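Local coordinates for protein putative branched-chain amino acid aminotransferase IlvE (Streptococcus mutans, PDB 4DQN) that probably transfers the amino group of leucine, isoleucine or valine to 2-oxoglutarate with pyridoxal 5'-phosphate, as a class-IV branched-chain aminotransferase, at residues Y176-P181 with V211-P216; I222-S227 with P245-S250; L21-I26 with V111-E116. All blocks are in the same frame, centred on the assembly; numbering follows the deposited sequence.

Contact 1: Y176-P181 with V211-P216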
loop_
_atom_site.group_PDB
_atom_site.type_symbol
_atom_site.label_atom_id
_atom_site.label_comp_id
_atom_site.label_asym_id
_atom_site.label_seq_id
_atom_site.Cartn_x
_atom_site.Cartn_y
_atom_site.Cartn_z
ATOM N N TYR A 176 -1.235 -16.540 -0.071
ATOM C CA TYR A 176 -1.080 -15.088 -0.306
ATOM C C TYR A 176 -2.423 -14.408 -0.581
ATOM O O TYR A 176 -3.271 -14.944 -1.303
ATOM C CB TYR A 176 -0.104 -14.788 -1.462
ATOM C CG TYR A 176 1.279 -15.368 -1.281
ATOM C CD1 TYR A 176 1.635 -16.553 -1.903
ATOM C CD2 TYR A 176 2.227 -14.735 -0.479
ATOM C CE1 TYR A 176 2.891 -17.096 -1.743
ATOM C CE2 TYR A 176 3.493 -15.271 -0.316
ATOM C CZ TYR A 176 3.814 -16.457 -0.950
ATOM O OH TYR A 176 5.066 -17.015 -0.803
ATOM N N ASP A 177 -2.617 -13.229 0.005
ATOM C CA ASP A 177 -3.780 -12.404 -0.317
ATOM C C ASP A 177 -3.300 -11.077 -0.890
ATOM O O ASP A 177 -2.331 -10.500 -0.390
ATOM C CB ASP A 177 -4.625 -12.125 0.938
ATOM C CG ASP A 177 -5.148 -13.394 1.602
ATOM O OD1 ASP A 177 -5.661 -14.291 0.887
ATOM O OD2 ASP A 177 -5.055 -13.477 2.852
ATOM N N ARG A 178 -3.967 -10.575 -1.928
ATOM C CA ARG A 178 -3.628 -9.238 -2.409
ATOM C C ARG A 178 -4.393 -8.170 -1.615
ATOM O O ARG A 178 -4.016 -7.000 -1.609
ATOM C CB ARG A 178 -3.856 -9.093 -3.917
ATOM C CG ARG A 178 -5.293 -9.151 -4.372
ATOM C CD ARG A 178 -5.494 -8.160 -5.524
ATOM N NE ARG A 178 -4.404 -8.253 -6.498
ATOM C CZ ARG A 178 -3.993 -7.245 -7.268
ATOM N NH1 ARG A 178 -4.578 -6.055 -7.179
ATOM N NH2 ARG A 178 -2.989 -7.428 -8.124
ATOM N N ALA A 179 -5.452 -8.589 -0.927
ATOM C CA ALA A 179 -6.268 -7.666 -0.135
ATOM C C ALA A 179 -6.977 -8.357 1.033
ATOM O O ALA A 179 -7.236 -9.570 0.992
ATOM C CB ALA A 179 -7.284 -6.972 -1.022
ATOM N N ALA A 180 -7.287 -7.570 2.066
ATOM C CA ALA A 180 -8.027 -8.038 3.239
ATOM C C ALA A 180 -9.527 -8.064 2.940
ATOM O O ALA A 180 -9.970 -7.408 1.991
ATOM C CB ALA A 180 -7.747 -7.117 4.410
ATOM N N PRO A 181 -10.317 -8.811 3.746
ATOM C CA PRO A 181 -11.778 -8.800 3.548
ATOM C C PRO A 181 -12.393 -7.400 3.667
ATOM O O PRO A 181 -13.289 -7.057 2.888
ATOM C CB PRO A 181 -12.294 -9.704 4.673
ATOM C CG PRO A 181 -11.152 -10.652 4.946
ATOM C CD PRO A 181 -9.900 -9.817 4.747
ATOM N N VAL A 211 -1.012 -15.201 -10.468
ATOM C CA VAL A 211 -1.780 -15.913 -9.462
ATOM C C VAL A 211 -3.265 -15.547 -9.591
ATOM O O VAL A 211 -3.604 -14.396 -9.900
ATOM C CB VAL A 211 -1.218 -15.609 -8.030
ATOM C CG1 VAL A 211 -2.308 -15.605 -6.977
ATOM C CG2 VAL A 211 -0.133 -16.608 -7.657
ATOM N N ILE A 212 -4.147 -16.534 -9.421
ATOM C CA ILE A 212 -5.568 -16.257 -9.204
ATOM C C ILE A 212 -5.807 -16.304 -7.696
ATOM O O ILE A 212 -5.519 -17.307 -7.044
ATOM C CB ILE A 212 -6.474 -17.267 -9.937
ATOM C CG1 ILE A 212 -6.379 -17.059 -11.450
ATOM C CG2 ILE A 212 -7.919 -17.120 -9.518
ATOM C CD1 ILE A 212 -7.167 -18.093 -12.248
ATOM N N TYR A 213 -6.292 -15.200 -7.141
ATOM C CA TYR A 213 -6.493 -15.078 -5.705
ATOM C C TYR A 213 -7.893 -15.513 -5.337
ATOM O O TYR A 213 -8.830 -15.266 -6.088
ATOM C CB TYR A 213 -6.294 -13.622 -5.268
ATOM C CG TYR A 213 -4.895 -13.120 -5.496
ATOM C CD1 TYR A 213 -4.554 -12.465 -6.672
ATOM C CD2 TYR A 213 -3.910 -13.310 -4.538
ATOM C CE1 TYR A 213 -3.273 -12.009 -6.885
ATOM C CE2 TYR A 213 -2.626 -12.864 -4.739
ATOM C CZ TYR A 213 -2.311 -12.217 -5.910
ATOM O OH TYR A 213 -1.021 -11.779 -6.101
ATOM N N LEU A 214 -8.044 -16.148 -4.176
ATOM C CA LEU A 214 -9.369 -16.530 -3.692
ATOM C C LEU A 214 -9.798 -15.563 -2.598
ATOM O O LEU A 214 -9.000 -14.732 -2.149
ATOM C CB LEU A 214 -9.377 -17.965 -3.166
ATOM C CG LEU A 214 -8.796 -19.024 -4.096
ATOM C CD1 LEU A 214 -9.091 -20.419 -3.573
ATOM C CD2 LEU A 214 -9.351 -18.835 -5.508
ATOM N N ASP A 215 -11.056 -15.655 -2.175
ATOM C CA ASP A 215 -11.579 -14.728 -1.171
ATOM C C ASP A 215 -10.777 -14.879 0.121
ATOM O O ASP A 215 -10.527 -15.999 0.569
ATOM C CB ASP A 215 -13.084 -14.931 -0.956
ATOM C CG ASP A 215 -13.402 -16.210 -0.223
ATOM O OD1 ASP A 215 -13.336 -17.288 -0.852
ATOM O OD2 ASP A 215 -13.730 -16.131 0.984
ATOM N N PRO A 216 -10.327 -13.748 0.695
ATOM C CA PRO A 216 -9.401 -13.809 1.836
ATOM C C PRO A 216 -10.015 -14.393 3.109
ATOM O O PRO A 216 -9.277 -14.953 3.922
ATOM C CB PRO A 216 -8.990 -12.343 2.049
ATOM C CG PRO A 216 -10.058 -11.521 1.362
ATOM C CD PRO A 216 -10.526 -12.370 0.206
HETATM O O HOH W 1 -5.701 -16.730 -2.557
HETATM O O HOH W 2 -6.419 -13.649 -1.668
HETATM O O HOH W 3 -6.476 -15.402 3.811
#
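Residues 176-181, an irregular loop, run past strand 211-214 and the turn after it without a direct hydrogen bond, the backbones coming nearest at Pro181 and Pro216, whose CA atoms are 5.8 Å apart. Tyr213 and Pro216 carry most of the packing. CB of Arg178 sits over one face of the Tyr213 ring in a CH-pi contact, 4.0 Å from the centroid and 10° off the ring normal, while CG1 of Val211 covers the opposite face. In Arg178, chi1 (67°) puts CG between the backbone N and carbonyl carbon, and bends at the next two torsions bring NE 3.9 Å from CE1 of Tyr213, at the guanidinium edge. CB of Pro216 lies 3.4 Å from O of Ala179, and its ring slides past that of Pro181. Waters join the polar groups: one donates weakly to Tyr176 O (3.3 Å) and accepts from Leu214 N, a second lies within hydrogen-bonding distance of Asp177 OD1 (2.7 Å) and Leu214 O, and a third donates to Asp177 OD2 (2.6 Å) and Pro216 O. Asp177 OD2 also accepts from N of His182 of the second subunit, at the dimer interface. Helix 190-205 packs on Tyr176, Arg178 and Tyr213; strands 168-172 and 222-225 flank strand 211-214.

Contact 2: I222-S227 with P245-S250; sequences IEEVGS and PSILPS
A classic beta bulge in strand 222-225, near the lysine predicted to carry the cofactor, sets two consecutive glutamates, Glu223 and Glu224, against the loop 245-250. Each carboxylate takes a different partner. OE1 of Glu223 accepts from the hydroxyl of Ser246, OG lying 3.0 Å away on the syn side and 19° out of the carboxylate plane; the other oxygen, OE2, is hydrogen-bonded to the hydroxyl of Ser244. Glu224 reaches further along the loop: its OE1 receives the backbone N-H of Leu248 on the syn lone pair, with N 3.0 Å from OE1 and an angle of 148° at the hydrogen, a somewhat bent bond.

The bulge explains why both neighbours can do this. In a regular strand successive side chains alternate between the two faces of the sheet, but here Glu223 and Glu224 both lie opposite the single residue Tyr213 in the backbone pairing with the adjoining antiparallel strand. Both side chains turn toward the loop. A bend at the second torsion of Glu223 (chi2 -101°) brings its carboxylate to Ser246, whereas Glu224 starts with CG between the backbone N and carbonyl carbon and runs extended beyond it to reach Leu248 N.

Ile247 packs between the two acids. Its CD1 lies 3.1 Å from the carbonyl O of Glu223, a tight fit, and CG1 packs 3.8 Å from CD of Glu223, the two chains crossing at a slant. On its other branch, CG2 comes 3.4 Å from Glu224 OE1, covering the oxygen that holds the Leu248 N-H. Beyond it, CD2 of Leu248 lies 4.1 Å from the carbonyl O of Ser227, and the Leu248 side chain also touches Lys188, the predicted attachment point of pyridoxal phosphate.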
loop_
_atom_site.group_PDB
_atom_site.type_symbol
_atom_site.label_atom_id
_atom_site.label_comp_id
_atom_site.label_asym_id
_atom_site.label_seq_id
_atom_site.Cartn_x
_atom_site.Cartn_y
_atom_site.Cartn_z
ATOM N N ILE A 222 -13.359 -17.523 -6.159
ATOM C CA ILE A 222 -12.386 -16.759 -6.931
ATOM C C ILE A 222 -12.637 -15.266 -6.789
ATOM O O ILE A 222 -13.783 -14.807 -6.850
ATOM C CB ILE A 222 -12.422 -17.154 -8.427
ATOM C CG1 ILE A 222 -11.897 -18.580 -8.607
ATOM C CG2 ILE A 222 -11.591 -16.195 -9.267
ATOM C CD1 ILE A 222 -11.917 -19.057 -10.061
ATOM N N GLU A 223 -11.563 -14.511 -6.586
ATOM C CA GLU A 223 -11.652 -13.062 -6.517
ATOM C C GLU A 223 -11.216 -12.445 -7.832
ATOM O O GLU A 223 -12.020 -11.842 -8.557
ATOM C CB GLU A 223 -10.747 -12.535 -5.409
ATOM C CG GLU A 223 -11.212 -12.897 -4.024
ATOM C CD GLU A 223 -11.906 -11.760 -3.330
ATOM O OE1 GLU A 223 -11.246 -10.734 -3.064
ATOM O OE2 GLU A 223 -13.116 -11.891 -3.052
ATOM N N GLU A 224 -9.929 -12.581 -8.131
ATOM C CA GLU A 224 -9.393 -12.012 -9.359
ATOM C C GLU A 224 -8.095 -12.674 -9.830
ATOM O O GLU A 224 -7.466 -13.449 -9.093
ATOM C CB GLU A 224 -9.236 -10.484 -9.234
ATOM C CG GLU A 224 -8.563 -9.990 -7.959
ATOM C CD GLU A 224 -8.709 -8.482 -7.785
ATOM O OE1 GLU A 224 -9.852 -7.983 -7.795
ATOM O OE2 GLU A 224 -7.679 -7.793 -7.651
ATOM N N VAL A 225 -7.721 -12.353 -11.070
ATOM C CA VAL A 225 -6.577 -12.939 -11.759
ATOM C C VAL A 225 -5.491 -11.875 -11.855
ATOM O O VAL A 225 -5.500 -11.044 -12.769
ATOM C CB VAL A 225 -6.986 -13.375 -13.173
ATOM C CG1 VAL A 225 -5.916 -14.260 -13.808
ATOM C CG2 VAL A 225 -8.340 -14.096 -13.136
ATOM N N GLY A 226 -4.553 -11.903 -10.909
ATOM C CA GLY A 226 -3.606 -10.817 -10.759
ATOM C C GLY A 226 -4.400 -9.564 -10.472
ATOM O O GLY A 226 -5.191 -9.532 -9.520
ATOM N N SER A 227 -4.225 -8.543 -11.311
ATOM C CA SER A 227 -4.969 -7.298 -11.143
ATOM C C SER A 227 -6.200 -7.242 -12.052
ATOM O O SER A 227 -6.925 -6.239 -12.057
ATOM C CB SER A 227 -4.062 -6.091 -11.408
ATOM O OG SER A 227 -3.668 -6.036 -12.768
ATOM N N PRO A 245 -16.727 -7.502 -2.339
ATOM C CA PRO A 245 -16.362 -6.140 -1.932
ATOM C C PRO A 245 -14.850 -5.991 -1.777
ATOM O O PRO A 245 -14.378 -4.932 -1.352
ATOM C CB PRO A 245 -17.020 -6.012 -0.557
ATOM C CG PRO A 245 -17.039 -7.417 -0.022
ATOM C CD PRO A 245 -17.297 -8.284 -1.222
ATOM N N SER A 246 -14.118 -7.058 -2.097
ATOM C CA SER A 246 -12.665 -7.106 -1.949
ATOM C C SER A 246 -12.018 -7.091 -3.341
ATOM O O SER A 246 -10.791 -7.093 -3.486
ATOM C CB SER A 246 -12.268 -8.373 -1.168
ATOM O OG SER A 246 -10.859 -8.521 -1.088
ATOM N N ILE A 247 -12.869 -7.058 -4.360
ATOM C CA ILE A 247 -12.438 -7.123 -5.753
ATOM C C ILE A 247 -12.445 -5.734 -6.407
ATOM O O ILE A 247 -13.357 -4.935 -6.175
ATOM C CB ILE A 247 -13.378 -8.079 -6.544
ATOM C CG1 ILE A 247 -13.101 -9.538 -6.158
ATOM C CG2 ILE A 247 -13.257 -7.880 -8.049
ATOM C CD1 ILE A 247 -14.158 -10.505 -6.689
ATOM N N LEU A 248 -11.419 -5.443 -7.206
ATOM C CA LEU A 248 -11.416 -4.238 -8.033
ATOM C C LEU A 248 -12.343 -4.432 -9.230
ATOM O O LEU A 248 -12.115 -5.312 -10.056
ATOM C CB LEU A 248 -10.011 -3.932 -8.552
ATOM C CG LEU A 248 -9.995 -2.760 -9.543
ATOM C CD1 LEU A 248 -9.551 -1.499 -8.837
ATOM C CD2 LEU A 248 -9.120 -3.045 -10.756
ATOM N N PRO A 249 -13.385 -3.597 -9.341
ATOM C CA PRO A 249 -14.307 -3.721 -10.476
ATOM C C PRO A 249 -13.726 -3.098 -11.754
ATOM O O PRO A 249 -13.634 -1.868 -11.844
ATOM C CB PRO A 249 -15.541 -2.938 -10.008
ATOM C CG PRO A 249 -15.042 -1.989 -8.925
ATOM C CD PRO A 249 -13.622 -2.371 -8.560
ATOM N N SER A 250 -13.337 -3.925 -12.726
ATOM C CA SER A 250 -12.718 -3.397 -13.947
ATOM C C SER A 250 -13.750 -2.845 -14.936
ATOM O O SER A 250 -14.890 -3.325 -15.007
ATOM C CB SER A 250 -11.788 -4.429 -14.610
ATOM O OG SER A 250 -12.471 -5.287 -15.506
#

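Contact 3: L21-I26 with V111-E116; sequences LPFRYI and VRANEE
Asn114, just past the end of helix 100-113, presents its amide to Phe23 and holds it by both backbone polar groups. ND2 donates to the carbonyl O of Phe23 over 2.9 Å with an angle of 160° at the hydrogen; the donor is tilted 32° from the carbonyl plane, although the acceptor lies close to the plane of the Asn114 amide. The returning bond, from Phe23 N to OD1 of Asn114, is weak at 3.3 Å. The side-chain amide thus pairs with both polar groups of one residue, one bond good and one weak.

The side chains around the amide are set by their torsions. In Asn114, CG lies opposite the carbonyl carbon and beside the backbone N (chi1 -63°), which extends the amide toward the loop 21-23. OD1 also meets carbon: CD of Pro22 approaches to 3.3 Å and CB of Leu21 to 3.5 Å. A methyl of Leu21, CD2, packs on CB of Asn114. The backbone of Phe23 puts its CB against CB of Ala113, 3.9 Å away, on the last turn of the helix. Its first torsion, with CG likewise opposite the carbonyl carbon, then directs the ring so that CD2 comes 3.6 Å from O of Ala113.

ND2 of Asn114 also donates to the carbonyl O of Val110, so one amide nitrogen serves the helix and the loop together. Exchanging O and N would set ND2 against the N-H of Phe23 and OD1 against two carbonyl oxygens; this favours one orientation of the amide, and with it Asn114 ties the helix end to the start of strand 24-30.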
loop_
_atom_site.group_PDB
_atom_site.type_symbol
_atom_site.label_atom_id
_atom_site.label_comp_id
_atom_site.label_asym_id
_atom_site.label_seq_id
_atom_site.Cartn_x
_atom_site.Cartn_y
_atom_site.Cartn_z
ATOM N N LEU A 21 7.241 10.217 -22.757
ATOM C CA LEU A 21 6.711 11.010 -23.865
ATOM C C LEU A 21 6.916 12.506 -23.600
ATOM O O LEU A 21 7.180 12.900 -22.463
ATOM C CB LEU A 21 5.226 10.675 -24.095
ATOM C CG LEU A 21 4.931 9.615 -25.174
ATOM C CD1 LEU A 21 5.774 8.383 -24.971
ATOM C CD2 LEU A 21 3.451 9.227 -25.197
ATOM N N PRO A 22 6.834 13.347 -24.646
ATOM C CA PRO A 22 7.118 14.777 -24.431
ATOM C C PRO A 22 6.260 15.496 -23.377
ATOM O O PRO A 22 6.822 16.318 -22.650
ATOM C CB PRO A 22 6.868 15.398 -25.811
ATOM C CG PRO A 22 7.132 14.289 -26.774
ATOM C CD PRO A 22 6.659 13.032 -26.077
ATOM N N PHE A 23 4.960 15.210 -23.278
ATOM C CA PHE A 23 4.098 15.977 -22.369
ATOM C C PHE A 23 3.279 15.098 -21.428
ATOM O O PHE A 23 2.820 14.029 -21.833
ATOM C CB PHE A 23 3.142 16.867 -23.178
ATOM C CG PHE A 23 3.847 17.859 -24.045
ATOM C CD1 PHE A 23 4.374 19.025 -23.497
ATOM C CD2 PHE A 23 4.012 17.617 -25.399
ATOM C CE1 PHE A 23 5.051 19.937 -24.293
ATOM C CE2 PHE A 23 4.683 18.525 -26.202
ATOM C CZ PHE A 23 5.207 19.683 -25.648
ATOM N N ARG A 24 3.123 15.535 -20.173
ATOM C CA ARG A 24 2.132 14.948 -19.259
ATOM C C ARG A 24 1.315 16.074 -18.711
ATOM O O ARG A 24 1.782 17.215 -18.661
ATOM C CB ARG A 24 2.740 14.320 -18.004
ATOM C CG ARG A 24 3.862 13.400 -18.160
ATOM C CD ARG A 24 5.134 14.049 -17.690
ATOM N NE ARG A 24 5.810 14.538 -18.855
ATOM C CZ ARG A 24 6.363 13.753 -19.759
ATOM N NH1 ARG A 24 6.363 12.420 -19.623
ATOM N NH2 ARG A 24 6.945 14.318 -20.793
ATOM N N TYR A 25 0.113 15.743 -18.251
ATOM C CA TYR A 25 -0.720 16.674 -17.497
ATOM C C TYR A 25 -0.379 16.585 -16.010
ATOM O O TYR A 25 -0.107 15.501 -15.486
ATOM C CB TYR A 25 -2.182 16.300 -17.717
ATOM C CG TYR A 25 -3.209 17.032 -16.881
ATOM C CD1 TYR A 25 -3.479 16.650 -15.562
ATOM C CD2 TYR A 25 -3.951 18.062 -17.426
ATOM C CE1 TYR A 25 -4.446 17.301 -14.813
ATOM C CE2 TYR A 25 -4.921 18.720 -16.685
ATOM C CZ TYR A 25 -5.163 18.337 -15.387
ATOM O OH TYR A 25 -6.142 18.989 -14.669
ATOM N N ILE A 26 -0.408 17.722 -15.325
ATOM C CA ILE A 26 -0.216 17.738 -13.879
ATOM C C ILE A 26 -1.058 18.846 -13.251
ATOM O O ILE A 26 -1.181 19.941 -13.803
ATOM C CB ILE A 26 1.288 17.886 -13.483
ATOM C CG1 ILE A 26 1.491 17.593 -11.996
ATOM C CG2 ILE A 26 1.820 19.285 -13.831
ATOM C CD1 ILE A 26 2.974 17.383 -11.602
ATOM N N VAL A 111 -3.593 13.015 -24.687
ATOM C CA VAL A 111 -3.668 12.347 -25.984
ATOM C C VAL A 111 -3.352 13.323 -27.109
ATOM O O VAL A 111 -2.489 13.048 -27.958
ATOM C CB VAL A 111 -5.056 11.759 -26.225
ATOM C CG1 VAL A 111 -5.125 11.141 -27.606
ATOM C CG2 VAL A 111 -5.375 10.709 -25.151
ATOM N N ARG A 112 -4.032 14.469 -27.109
ATOM C CA ARG A 112 -3.774 15.500 -28.117
ATOM C C ARG A 112 -2.316 15.958 -28.120
ATOM O O ARG A 112 -1.716 16.074 -29.192
ATOM C CB ARG A 112 -4.730 16.698 -27.963
ATOM C CG ARG A 112 -6.201 16.361 -28.212
ATOM C CD ARG A 112 -7.070 17.613 -28.379
ATOM N NE ARG A 112 -6.800 18.595 -27.330
ATOM C CZ ARG A 112 -7.608 18.837 -26.302
ATOM N NH1 ARG A 112 -8.748 18.169 -26.188
ATOM N NH2 ARG A 112 -7.280 19.750 -25.391
ATOM N N ALA A 113 -1.722 16.173 -26.941
ATOM C CA ALA A 113 -0.361 16.708 -26.888
ATOM C C ALA A 113 0.667 15.698 -27.392
ATOM O O ALA A 113 1.769 16.066 -27.811
ATOM C CB ALA A 113 -0.012 17.169 -25.464
ATOM N N ASN A 114 0.298 14.420 -27.338
ATOM C CA ASN A 114 1.186 13.330 -27.751
ATOM C C ASN A 114 0.565 12.497 -28.873
ATOM O O ASN A 114 0.842 11.301 -28.979
ATOM C CB ASN A 114 1.465 12.394 -26.561
ATOM C CG ASN A 114 2.194 13.088 -25.425
ATOM O OD1 ASN A 114 3.393 13.341 -25.516
ATOM N ND2 ASN A 114 1.480 13.375 -24.340
ATOM N N GLU A 115 -0.254 13.115 -29.721
ATOM C CA GLU A 115 -1.067 12.344 -30.671
ATOM C C GLU A 115 -0.245 11.545 -31.663
ATOM O O GLU A 115 -0.691 10.510 -32.179
ATOM C CB GLU A 115 -2.092 13.231 -31.402
ATOM C CG GLU A 115 -3.243 12.403 -32.010
ATOM C CD GLU A 115 -4.478 13.215 -32.397
ATOM O OE1 GLU A 115 -4.998 13.986 -31.554
ATOM O OE2 GLU A 115 -4.948 13.057 -33.548
ATOM N N GLU A 116 0.971 11.999 -31.921
ATOM C CA GLU A 116 1.806 11.300 -32.881
ATOM C C GLU A 116 2.309 9.978 -32.288
ATOM O O GLU A 116 2.861 9.133 -33.001
ATOM C CB GLU A 116 2.944 12.208 -33.370
ATOM C CG GLU A 116 4.020 12.536 -32.317
ATOM C CD GLU A 116 3.614 13.602 -31.281
ATOM O OE1 GLU A 116 2.427 14.004 -31.208
ATOM O OE2 GLU A 116 4.509 14.041 -30.522
#

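In the fold
Contacts 1 and 2 are both buried and share one region: their strands, 211-214 and 222-225, are antiparallel neighbours in the mixed sheet, and their centres lie 9 Å apart. Contact 3 is only partly buried, on the opposite side of the chain's centre and about 36 Å from contact 1 between centres, where a helix end meets the start of a strand in the separate antiparallel sheet. Their chemistry differs accordingly. Contact 1, beside the second subunit, relies on packing and bridging waters; contact 2 uses carboxylates that bind a hydroxyl and a backbone N-H close to the predicted cofactor lysine; contact 3 combines one uncharged amide with apolar packing of Phe23 on Ala113, away from the annotated sites.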